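Local coordinates for GDP-perosamine synthase (Caulobacter crescentus, PDB 3BN1), which transfers an amino group from L-glutamate to GDP-4-keto-6-deoxy-D-mannose, using pyridoxal 5'-phosphate, to make GDP-perosamine for the lipopolysaccharide O-antigen, at residues A[41-44]-A[45-49]; A[65-68]-A[69-73]; A[203-206]-A[207-210]. All blocks are in the same frame, centred on the assembly; numbering follows the deposited sequence.

How the contacts relate
All three contacts are short runs of helix, about two turns each, in the part of the chain built on the seven-stranded mixed sheet. Contact 2, on helix 62-72, is the buried one, with alanines and leucines inside, Val71 at its edge and one histidine as its polar side chain. Contacts 1 and 3, on helices 38-51 and 203-213, are partly exposed; each has buried apolar residues on one side and charged residues, some paired within the fold, on the other. Contacts 2 and 3 pack directly, Ala72 CB lying 3.4 Å from Met209 CG. Contacts 1 and 3 are joined by charge, Glu44 OE2 to Arg210 NH2 at 3.0 Å. Contacts 1 and 2 do not touch; their nearest atoms are about 9 Å apart.

Contact 1: A[41-44]-A[45-49]; sequences VEFE and KAFAD
Phe43 and Phe47, one turn apart on helix 38-51, carry the tightly packed side of this contact; this amphipathic helix packs its aromatic side on the large mixed sheet of the fold type I aminotransferase domain. CE1 of Phe43 comes to 4.2 Å from CD1 of Phe47, the two rings meeting at a slant. In Phe43 the ring stands opposite the backbone N (chi1 -173°), which swings its far end along the helix towards Phe47. Both rings are buried: Phe47 meets Phe182 edge-to-face, Phe43 meets Phe184 with inclined planes, and both rest on Met197 of strand 196-200. Helix 236-247 closes over Phe43 and Ala46.

The backbone keeps regular alpha-helical bonding. Ala46 N reaches Glu42 O at 2.8 Å, whereas Phe47 N is shared: its main bond goes to Phe43 O at 2.8 Å and a weak one to Glu44 O at 3.3 Å. Glu44 O also accepts Ala48 N at 3.0 Å, and Lys45 N bonds to Val41 O at 2.8 Å.

The solvent side is looser. Val41 is exposed, and the poorly ordered Lys45 chain bends at several bonds; its NZ lies 3.4 Å from Asp49 OD2, a salt bridge along the helix surface. Glu42 turns back to a salt bridge with Arg38.

Glu44 stands apart from these surface charges. Its chain runs extended beyond CG, and OE2 is gripped by Arg213, Arg210 and the backbone N of Ala58. The helix is therefore fixed by aromatic packing inside and by a carboxylate that meets two arginines and a strand amide; such a setting would be expected to keep Glu44 ionised, while the Lys45-Asp49 pair, open to solvent, probably adds little.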
ATOM      1  N   VAL A  41     -13.922   1.983 -10.324  1.00 15.13           N
ATOM      2  CA  VAL A  41     -15.111   1.177 -10.467  1.00 19.03           C
ATOM      3  C   VAL A  41     -15.116   0.472 -11.859  1.00  8.96           C
ATOM      4  O   VAL A  41     -15.538  -0.689 -11.986  1.00 13.72           O
ATOM      5  CB  VAL A  41     -16.325   2.111 -10.246  1.00 25.79           C
ATOM      6  CG1 VAL A  41     -16.479   3.047 -11.439  1.00 38.94           C
ATOM      7  CG2 VAL A  41     -17.585   1.335  -9.903  1.00 26.84           C
ATOM      8  N   GLU A  42     -14.696   1.196 -12.902  1.00 17.24           N
ATOM      9  CA  GLU A  42     -14.683   0.601 -14.241  1.00  9.84           C
ATOM     10  C   GLU A  42     -13.717  -0.559 -14.339  1.00 23.22           C
ATOM     11  O   GLU A  42     -14.041  -1.621 -14.865  1.00 17.25           O
ATOM     12  CB  GLU A  42     -14.366   1.605 -15.336  1.00 26.91           C
ATOM     13  CG  GLU A  42     -15.455   2.631 -15.508  1.00 18.54           C
ATOM     14  CD  GLU A  42     -15.221   3.523 -16.714  1.00 53.34           C
ATOM     15  OE1 GLU A  42     -14.042   3.820 -16.996  1.00 99.89           O
ATOM     16  OE2 GLU A  42     -16.211   3.918 -17.370  1.00 99.89           O
ATOM     17  N   PHE A  43     -12.530  -0.333 -13.818  1.00  7.55           N
ATOM     18  CA  PHE A  43     -11.524  -1.380 -13.816  1.00  7.77           C
ATOM     19  C   PHE A  43     -11.997  -2.578 -12.990  1.00  6.20           C
ATOM     20  O   PHE A  43     -11.943  -3.738 -13.452  1.00 15.94           O
ATOM     21  CB  PHE A  43     -10.228  -0.798 -13.212  1.00  8.61           C
ATOM     22  CG  PHE A  43      -9.047  -1.732 -13.310  1.00 13.95           C
ATOM     23  CD1 PHE A  43      -8.959  -2.668 -14.361  1.00 13.30           C
ATOM     24  CD2 PHE A  43      -8.038  -1.708 -12.330  1.00 16.24           C
ATOM     25  CE1 PHE A  43      -7.846  -3.530 -14.458  1.00 10.65           C
ATOM     26  CE2 PHE A  43      -6.927  -2.609 -12.414  1.00 20.34           C
ATOM     27  CZ  PHE A  43      -6.834  -3.513 -13.473  1.00 13.76           C
ATOM     28  N   GLU A  44     -12.580  -2.332 -11.818  1.00 11.49           N
ATOM     29  CA  GLU A  44     -13.041  -3.477 -11.062  1.00 13.47           C
ATOM     30  C   GLU A  44     -14.117  -4.206 -11.845  1.00 10.77           C
ATOM     31  O   GLU A  44     -14.139  -5.422 -11.881  1.00 15.12           O
ATOM     32  CB  GLU A  44     -13.554  -3.109  -9.643  1.00  5.18           C
ATOM     33  CG  GLU A  44     -12.441  -2.557  -8.662  1.00 16.79           C
ATOM     34  CD  GLU A  44     -12.987  -2.125  -7.311  1.00 32.80           C
ATOM     35  OE1 GLU A  44     -14.166  -1.681  -7.309  1.00 23.76           O
ATOM     36  OE2 GLU A  44     -12.267  -2.231  -6.271  1.00 13.25           O
ATOM     37  N   LYS A  45     -15.012  -3.436 -12.448  1.00 24.72           N
ATOM     38  CA  LYS A  45     -16.091  -4.023 -13.223  1.00 34.37           C
ATOM     39  C   LYS A  45     -15.571  -4.913 -14.347  1.00  9.99           C
ATOM     40  O   LYS A  45     -15.956  -6.065 -14.494  1.00 10.85           O
ATOM     41  CB  LYS A  45     -16.917  -2.893 -13.828  1.00 84.26           C
ATOM     42  CG  LYS A  45     -18.416  -3.142 -13.756  1.00 99.89           C
ATOM     43  CD  LYS A  45     -19.106  -2.866 -15.096  1.00 99.89           C
ATOM     44  CE  LYS A  45     -19.089  -4.075 -16.045  1.00 99.89           C
ATOM     45  NZ  LYS A  45     -20.446  -4.512 -16.506  1.00 99.89           N
ATOM     46  N   ALA A  46     -14.786  -4.314 -15.220  1.00  7.02           N
ATOM     47  CA  ALA A  46     -14.226  -5.046 -16.356  1.00 12.81           C
ATOM     48  C   ALA A  46     -13.432  -6.255 -15.895  1.00 16.79           C
ATOM     49  O   ALA A  46     -13.329  -7.269 -16.583  1.00 14.32           O
ATOM     50  CB  ALA A  46     -13.258  -4.111 -17.094  1.00 11.06           C
ATOM     51  N   PHE A  47     -12.771  -6.123 -14.753  1.00 17.21           N
ATOM     52  CA  PHE A  47     -11.882  -7.220 -14.344  1.00 11.63           C
ATOM     53  C   PHE A  47     -12.643  -8.383 -13.841  1.00 12.65           C
ATOM     54  O   PHE A  47     -12.294  -9.523 -14.050  1.00 14.23           O
ATOM     55  CB  PHE A  47     -10.874  -6.747 -13.269  1.00 28.42           C
ATOM     56  CG  PHE A  47      -9.708  -7.692 -13.097  1.00  7.56           C
ATOM     57  CD1 PHE A  47      -8.656  -7.665 -14.004  1.00  5.08           C
ATOM     58  CD2 PHE A  47      -9.758  -8.729 -12.168  1.00 13.79           C
ATOM     59  CE1 PHE A  47      -7.622  -8.585 -13.949  1.00 14.13           C
ATOM     60  CE2 PHE A  47      -8.713  -9.655 -12.088  1.00 16.48           C
ATOM     61  CZ  PHE A  47      -7.607  -9.559 -12.964  1.00  8.18           C
ATOM     62  N   ALA A  48     -13.689  -8.068 -13.110  1.00 10.64           N
ATOM     63  CA  ALA A  48     -14.550  -9.090 -12.576  1.00  7.77           C
ATOM     64  C   ALA A  48     -15.199  -9.872 -13.731  1.00 15.54           C
ATOM     65  O   ALA A  48     -15.347 -11.098 -13.673  1.00 12.50           O
ATOM     66  CB  ALA A  48     -15.605  -8.414 -11.714  1.00 13.50           C
ATOM     67  N   ASP A  49     -15.611  -9.148 -14.754  1.00 16.17           N
ATOM     68  CA  ASP A  49     -16.175  -9.770 -15.951  1.00 15.40           C
ATOM     69  C   ASP A  49     -15.094 -10.580 -16.669  1.00 11.90           C
ATOM     70  O   ASP A  49     -15.338 -11.679 -17.138  1.00 21.03           O
ATOM     71  CB  ASP A  49     -16.673  -8.712 -16.980  1.00 10.50           C
ATOM     72  CG  ASP A  49     -17.729  -7.774 -16.419  1.00 99.89           C
ATOM     73  OD1 ASP A  49     -18.433  -8.123 -15.438  1.00 65.23           O
ATOM     74  OD2 ASP A  49     -17.860  -6.676 -17.007  1.00 53.45           O
TER

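Contact 2: A[65-68]-A[69-73]; sequences ALHL and ALVAM
Ala65 O receives Ala69 N at 2.8 Å, beginning a run of well-formed alpha-helical bonds on helix 62-72. In the fold type I (aspartate aminotransferase-like) fold of this DegT/DnrJ/EryC1 enzyme, the helix follows edge strand 55-59 and packs on the large mixed sheet. Ala65 and Ala69 are small, and their methyls lie against strand 179-183, at Thr181 and Cys179.

Leu66 comes next. Its CB leads away from the following turn, and its side chain touches Thr181 as well as Ile157 and Asp159 of strand 155-159, about 10 Å from the bound 2-oxoglutarate. Its contact with the next turn is made through its carbonyl, whose O takes Leu70 N at 3.0 Å. With Leu70 CG placed beside its own backbone N (chi1 -72°), that branch point also leans over Leu66 O at 3.3 Å. Both leucines reach Ser94 of helix 90-98.

His67 makes the side-chain contact proper. Its ring slants across Val71, and methyl CG2 lies obliquely to the ring, 3.4 Å from both NE2 and CD2. The other ring nitrogen, ND1, is hydrogen-bonded to Tyr232 OH, which helps fix the ring's rotation; Tyr97 meets the ring edge-to-face and Phe230 at an inclined angle. The one polar side chain of these residues is thus held among aromatics; His67 O bonds Val71 N.

Leu68 comes last, its side chain against Leu212 of helix 203-213. Ala72 N bonds to Leu68 O at 2.9 Å, and the Ala72 methyl carbon CB sits 3.5 Å from that same oxygen.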
ATOM      1  N   ALA A  65      -3.038  -7.217  -1.330  1.00  7.95           N
ATOM      2  CA  ALA A  65      -4.169  -7.951  -1.838  1.00 17.67           C
ATOM      3  C   ALA A  65      -4.192  -9.252  -1.050  1.00 15.23           C
ATOM      4  O   ALA A  65      -5.210  -9.633  -0.446  1.00 12.98           O
ATOM      5  CB  ALA A  65      -3.952  -8.260  -3.336  1.00  9.85           C
ATOM      6  N   LEU A  66      -3.076  -9.975  -1.078  1.00  8.44           N
ATOM      7  CA  LEU A  66      -3.064 -11.208  -0.328  1.00  3.50           C
ATOM      8  C   LEU A  66      -3.394 -11.010   1.144  1.00  4.84           C
ATOM      9  O   LEU A  66      -4.225 -11.705   1.719  1.00  7.88           O
ATOM     10  CB  LEU A  66      -1.672 -11.816  -0.454  1.00  2.55           C
ATOM     11  CG  LEU A  66      -1.489 -12.552  -1.781  1.00  7.37           C
ATOM     12  CD1 LEU A  66       0.040 -12.923  -2.029  1.00  7.60           C
ATOM     13  CD2 LEU A  66      -2.370 -13.803  -1.830  1.00  8.27           C
ATOM     14  N   HIS A  67      -2.685 -10.084   1.784  1.00 10.18           N
ATOM     15  CA  HIS A  67      -2.929  -9.795   3.193  1.00 20.93           C
ATOM     16  C   HIS A  67      -4.410  -9.493   3.403  1.00 33.16           C
ATOM     17  O   HIS A  67      -5.056 -10.076   4.278  1.00 10.09           O
ATOM     18  CB  HIS A  67      -2.029  -8.606   3.738  1.00 15.98           C
ATOM     19  CG  HIS A  67      -2.196  -8.319   5.217  1.00 16.37           C
ATOM     20  ND1 HIS A  67      -1.931  -7.087   5.787  1.00 17.37           N
ATOM     21  CD2 HIS A  67      -2.561  -9.132   6.247  1.00 12.75           C
ATOM     22  CE1 HIS A  67      -2.163  -7.147   7.096  1.00  2.10           C
ATOM     23  NE2 HIS A  67      -2.547  -8.378   7.399  1.00  6.81           N
ATOM     24  N   LEU A  68      -4.930  -8.566   2.606  1.00  8.11           N
ATOM     25  CA  LEU A  68      -6.307  -8.200   2.759  1.00 10.13           C
ATOM     26  C   LEU A  68      -7.239  -9.420   2.650  1.00 11.13           C
ATOM     27  O   LEU A  68      -8.139  -9.622   3.472  1.00  7.39           O
ATOM     28  CB  LEU A  68      -6.679  -7.166   1.688  1.00  4.86           C
ATOM     29  CG  LEU A  68      -8.135  -6.689   1.701  1.00 20.01           C
ATOM     30  CD1 LEU A  68      -8.439  -6.003   3.065  1.00 11.83           C
ATOM     31  CD2 LEU A  68      -8.274  -5.692   0.575  1.00  8.72           C
ATOM     32  N   ALA A  69      -7.082 -10.230   1.604  1.00 12.69           N
ATOM     33  CA  ALA A  69      -8.013 -11.364   1.447  1.00  9.89           C
ATOM     34  C   ALA A  69      -7.938 -12.350   2.638  1.00  9.15           C
ATOM     35  O   ALA A  69      -8.947 -12.912   3.111  1.00  7.31           O
ATOM     36  CB  ALA A  69      -7.669 -12.078   0.122  1.00 12.96           C
ATOM     37  N   LEU A  70      -6.726 -12.611   3.138  1.00 14.39           N
ATOM     38  CA  LEU A  70      -6.598 -13.565   4.250  1.00  6.91           C
ATOM     39  C   LEU A  70      -7.315 -13.003   5.477  1.00 10.22           C
ATOM     40  O   LEU A  70      -8.018 -13.694   6.216  1.00 12.10           O
ATOM     41  CB  LEU A  70      -5.142 -13.710   4.631  1.00 14.13           C
ATOM     42  CG  LEU A  70      -4.380 -14.481   3.563  1.00 10.29           C
ATOM     43  CD1 LEU A  70      -2.857 -14.406   3.744  1.00  7.71           C
ATOM     44  CD2 LEU A  70      -4.877 -15.953   3.360  1.00 15.44           C
ATOM     45  N   VAL A  71      -7.064 -11.726   5.734  1.00 11.11           N
ATOM     46  CA  VAL A  71      -7.682 -11.137   6.920  1.00  5.37           C
ATOM     47  C   VAL A  71      -9.210 -11.228   6.765  1.00 11.52           C
ATOM     48  O   VAL A  71      -9.904 -11.695   7.683  1.00 18.68           O
ATOM     49  CB  VAL A  71      -7.208  -9.709   7.160  1.00  4.30           C
ATOM     50  CG1 VAL A  71      -8.034  -9.085   8.307  1.00  6.78           C
ATOM     51  CG2 VAL A  71      -5.667  -9.686   7.543  1.00  7.88           C
ATOM     52  N   ALA A  72      -9.730 -10.870   5.588  1.00 11.76           N
ATOM     53  CA  ALA A  72     -11.176 -10.964   5.279  1.00  9.64           C
ATOM     54  C   ALA A  72     -11.727 -12.366   5.477  1.00  5.83           C
ATOM     55  O   ALA A  72     -12.788 -12.537   6.053  1.00 12.85           O
ATOM     56  CB  ALA A  72     -11.454 -10.544   3.855  1.00  8.99           C
ATOM     57  N   MET A  73     -10.980 -13.386   5.082  1.00  8.88           N
ATOM     58  CA  MET A  73     -11.420 -14.759   5.317  1.00 11.57           C
ATOM     59  C   MET A  73     -11.224 -15.143   6.782  1.00 12.74           C
ATOM     60  O   MET A  73     -11.483 -16.269   7.188  1.00 19.82           O
ATOM     61  CB  MET A  73     -10.614 -15.720   4.494  1.00  7.91           C
ATOM     62  CG  MET A  73     -10.665 -15.377   3.038  1.00 22.70           C
ATOM     63  SD  MET A  73     -10.089 -16.799   2.125  1.00 30.94           S
ATOM     64  CE  MET A  73      -8.412 -16.587   2.306  1.00  7.18           C
TER

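Contact 3: A[203-206]-A[207-210]; sequences DDLA and AKMR
The guanidinium of Arg210 is carried away from the turn, and it is the chain's CG that meets the flat Ala206 peptide, 3.0 Å from Ala206 O. These are the opening turns of helix 203-213, an amphipathic helix on the large sheet of the aminotransferase fold. Arg210 N bonds the same oxygen at 2.8 Å. From CG the arginine runs extended to NE, carrying its planar end to strand 55-59, where NH1 bonds Ala56 O and NH2 forms a salt bridge with Glu44 OE2. At the helix start Asp202 OD2 accepts the backbone N of Leu205, and Asp203 OD1 holds Lys54 and His55.

On the outer side Lys208 is bent at its middle torsions (chi3 18°), which folds CE back to 3.4 Å from Asp204 O. Its NZ remains 6.1 Å from Asp204 OD2, too far for a salt bridge; it lies near Leu205 CD1.

Inward, Leu205 and Met209 face the sheet and helix 62-72, Ala206 strands 55-59 and 196-200. Leu205 and Met209 cross obliquely. The methionine chain is extended beyond CG, running SD past Leu205 O at 3.5 Å and pressing its terminal methyl into the leucine branch. The packing there is tight: Met209 CE stands 3.3 Å from Leu205 CD2 and 3.4 Å from Leu205 CG.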
ATOM      1  N   ASP A 203     -20.506 -12.520  -1.638  1.00 16.38           N
ATOM      2  CA  ASP A 203     -20.826 -11.112  -1.371  1.00  7.52           C
ATOM      3  C   ASP A 203     -20.322 -10.656  -0.029  1.00  7.39           C
ATOM      4  O   ASP A 203     -20.005  -9.507   0.200  1.00 18.78           O
ATOM      5  CB  ASP A 203     -22.337 -10.896  -1.296  1.00 25.23           C
ATOM      6  CG  ASP A 203     -23.062 -11.079  -2.621  1.00 99.89           C
ATOM      7  OD1 ASP A 203     -22.470 -11.302  -3.691  1.00 15.48           O
ATOM      8  OD2 ASP A 203     -24.298 -10.981  -2.592  1.00 31.20           O
ATOM      9  N   ASP A 204     -20.354 -11.524   0.947  1.00 14.66           N
ATOM     10  CA  ASP A 204     -19.989 -11.000   2.227  1.00 15.90           C
ATOM     11  C   ASP A 204     -18.486 -10.853   2.352  1.00 15.31           C
ATOM     12  O   ASP A 204     -17.999  -9.967   3.051  1.00 11.77           O
ATOM     13  CB  ASP A 204     -20.586 -11.904   3.305  1.00 19.83           C
ATOM     14  CG  ASP A 204     -22.121 -11.726   3.473  1.00 99.89           C
ATOM     15  OD1 ASP A 204     -22.811 -11.149   2.599  1.00 58.86           O
ATOM     16  OD2 ASP A 204     -22.673 -12.182   4.502  1.00 64.74           O
ATOM     17  N   LEU A 205     -17.764 -11.758   1.715  1.00 19.44           N
ATOM     18  CA  LEU A 205     -16.329 -11.675   1.784  1.00 25.61           C
ATOM     19  C   LEU A 205     -15.944 -10.416   1.041  1.00 27.71           C
ATOM     20  O   LEU A 205     -15.050  -9.714   1.471  1.00 14.11           O
ATOM     21  CB  LEU A 205     -15.687 -12.894   1.146  1.00 26.88           C
ATOM     22  CG  LEU A 205     -14.209 -13.107   1.474  1.00 47.32           C
ATOM     23  CD1 LEU A 205     -13.910 -13.589   2.923  1.00 22.18           C
ATOM     24  CD2 LEU A 205     -13.745 -14.144   0.470  1.00 36.80           C
ATOM     25  N   ALA A 206     -16.601 -10.128  -0.078  1.00 13.17           N
ATOM     26  CA  ALA A 206     -16.204  -8.949  -0.804  1.00 10.69           C
ATOM     27  C   ALA A 206     -16.450  -7.713   0.056  1.00  9.87           C
ATOM     28  O   ALA A 206     -15.652  -6.777   0.045  1.00 11.79           O
ATOM     29  CB  ALA A 206     -16.954  -8.842  -2.144  1.00  9.89           C
ATOM     30  N   ALA A 207     -17.590  -7.661   0.757  1.00 12.72           N
ATOM     31  CA  ALA A 207     -17.921  -6.457   1.547  1.00  9.63           C
ATOM     32  C   ALA A 207     -16.877  -6.251   2.648  1.00 14.95           C
ATOM     33  O   ALA A 207     -16.385  -5.143   2.889  1.00 14.30           O
ATOM     34  CB  ALA A 207     -19.282  -6.639   2.193  1.00  9.82           C
ATOM     35  N   LYS A 208     -16.531  -7.350   3.301  1.00  5.17           N
ATOM     36  CA  LYS A 208     -15.573  -7.275   4.401  1.00 11.21           C
ATOM     37  C   LYS A 208     -14.225  -6.776   3.853  1.00 17.10           C
ATOM     38  O   LYS A 208     -13.504  -6.047   4.517  1.00 12.99           O
ATOM     39  CB  LYS A 208     -15.367  -8.688   4.941  1.00  6.81           C
ATOM     40  CG  LYS A 208     -15.677  -8.908   6.399  1.00 39.55           C
ATOM     41  CD  LYS A 208     -16.311 -10.310   6.622  1.00 99.89           C
ATOM     42  CE  LYS A 208     -16.077 -11.303   5.457  1.00 99.89           C
ATOM     43  NZ  LYS A 208     -16.707 -12.673   5.566  1.00 37.26           N
ATOM     44  N   MET A 209     -13.880  -7.229   2.650  1.00  8.93           N
ATOM     45  CA  MET A 209     -12.663  -6.853   1.957  1.00 22.59           C
ATOM     46  C   MET A 209     -12.748  -5.360   1.656  1.00 18.45           C
ATOM     47  O   MET A 209     -11.758  -4.650   1.888  1.00 10.62           O
ATOM     48  CB  MET A 209     -12.506  -7.667   0.672  1.00 17.70           C
ATOM     49  CG  MET A 209     -11.992  -9.110   0.870  1.00 10.51           C
ATOM     50  SD  MET A 209     -12.244 -10.081  -0.664  1.00 16.22           S
ATOM     51  CE  MET A 209     -11.605 -11.743  -0.212  1.00  5.37           C
ATOM     52  N   ARG A 210     -13.898  -4.861   1.170  1.00 12.02           N
ATOM     53  CA  ARG A 210     -13.957  -3.427   0.929  1.00 13.54           C
ATOM     54  C   ARG A 210     -13.896  -2.646   2.259  1.00 11.93           C
ATOM     55  O   ARG A 210     -13.270  -1.574   2.337  1.00 12.25           O
ATOM     56  CB  ARG A 210     -15.164  -3.013   0.075  1.00 18.02           C
ATOM     57  CG  ARG A 210     -15.532  -4.019  -1.009  1.00 18.77           C
ATOM     58  CD  ARG A 210     -16.172  -3.320  -2.228  1.00 20.10           C
ATOM     59  NE  ARG A 210     -16.311  -4.167  -3.429  1.00 24.23           N
ATOM     60  CZ  ARG A 210     -15.529  -4.081  -4.508  1.00 57.57           C
ATOM     61  NH1 ARG A 210     -15.755  -4.907  -5.512  1.00 31.52           N
ATOM     62  NH2 ARG A 210     -14.557  -3.159  -4.622  1.00 14.25           N
TER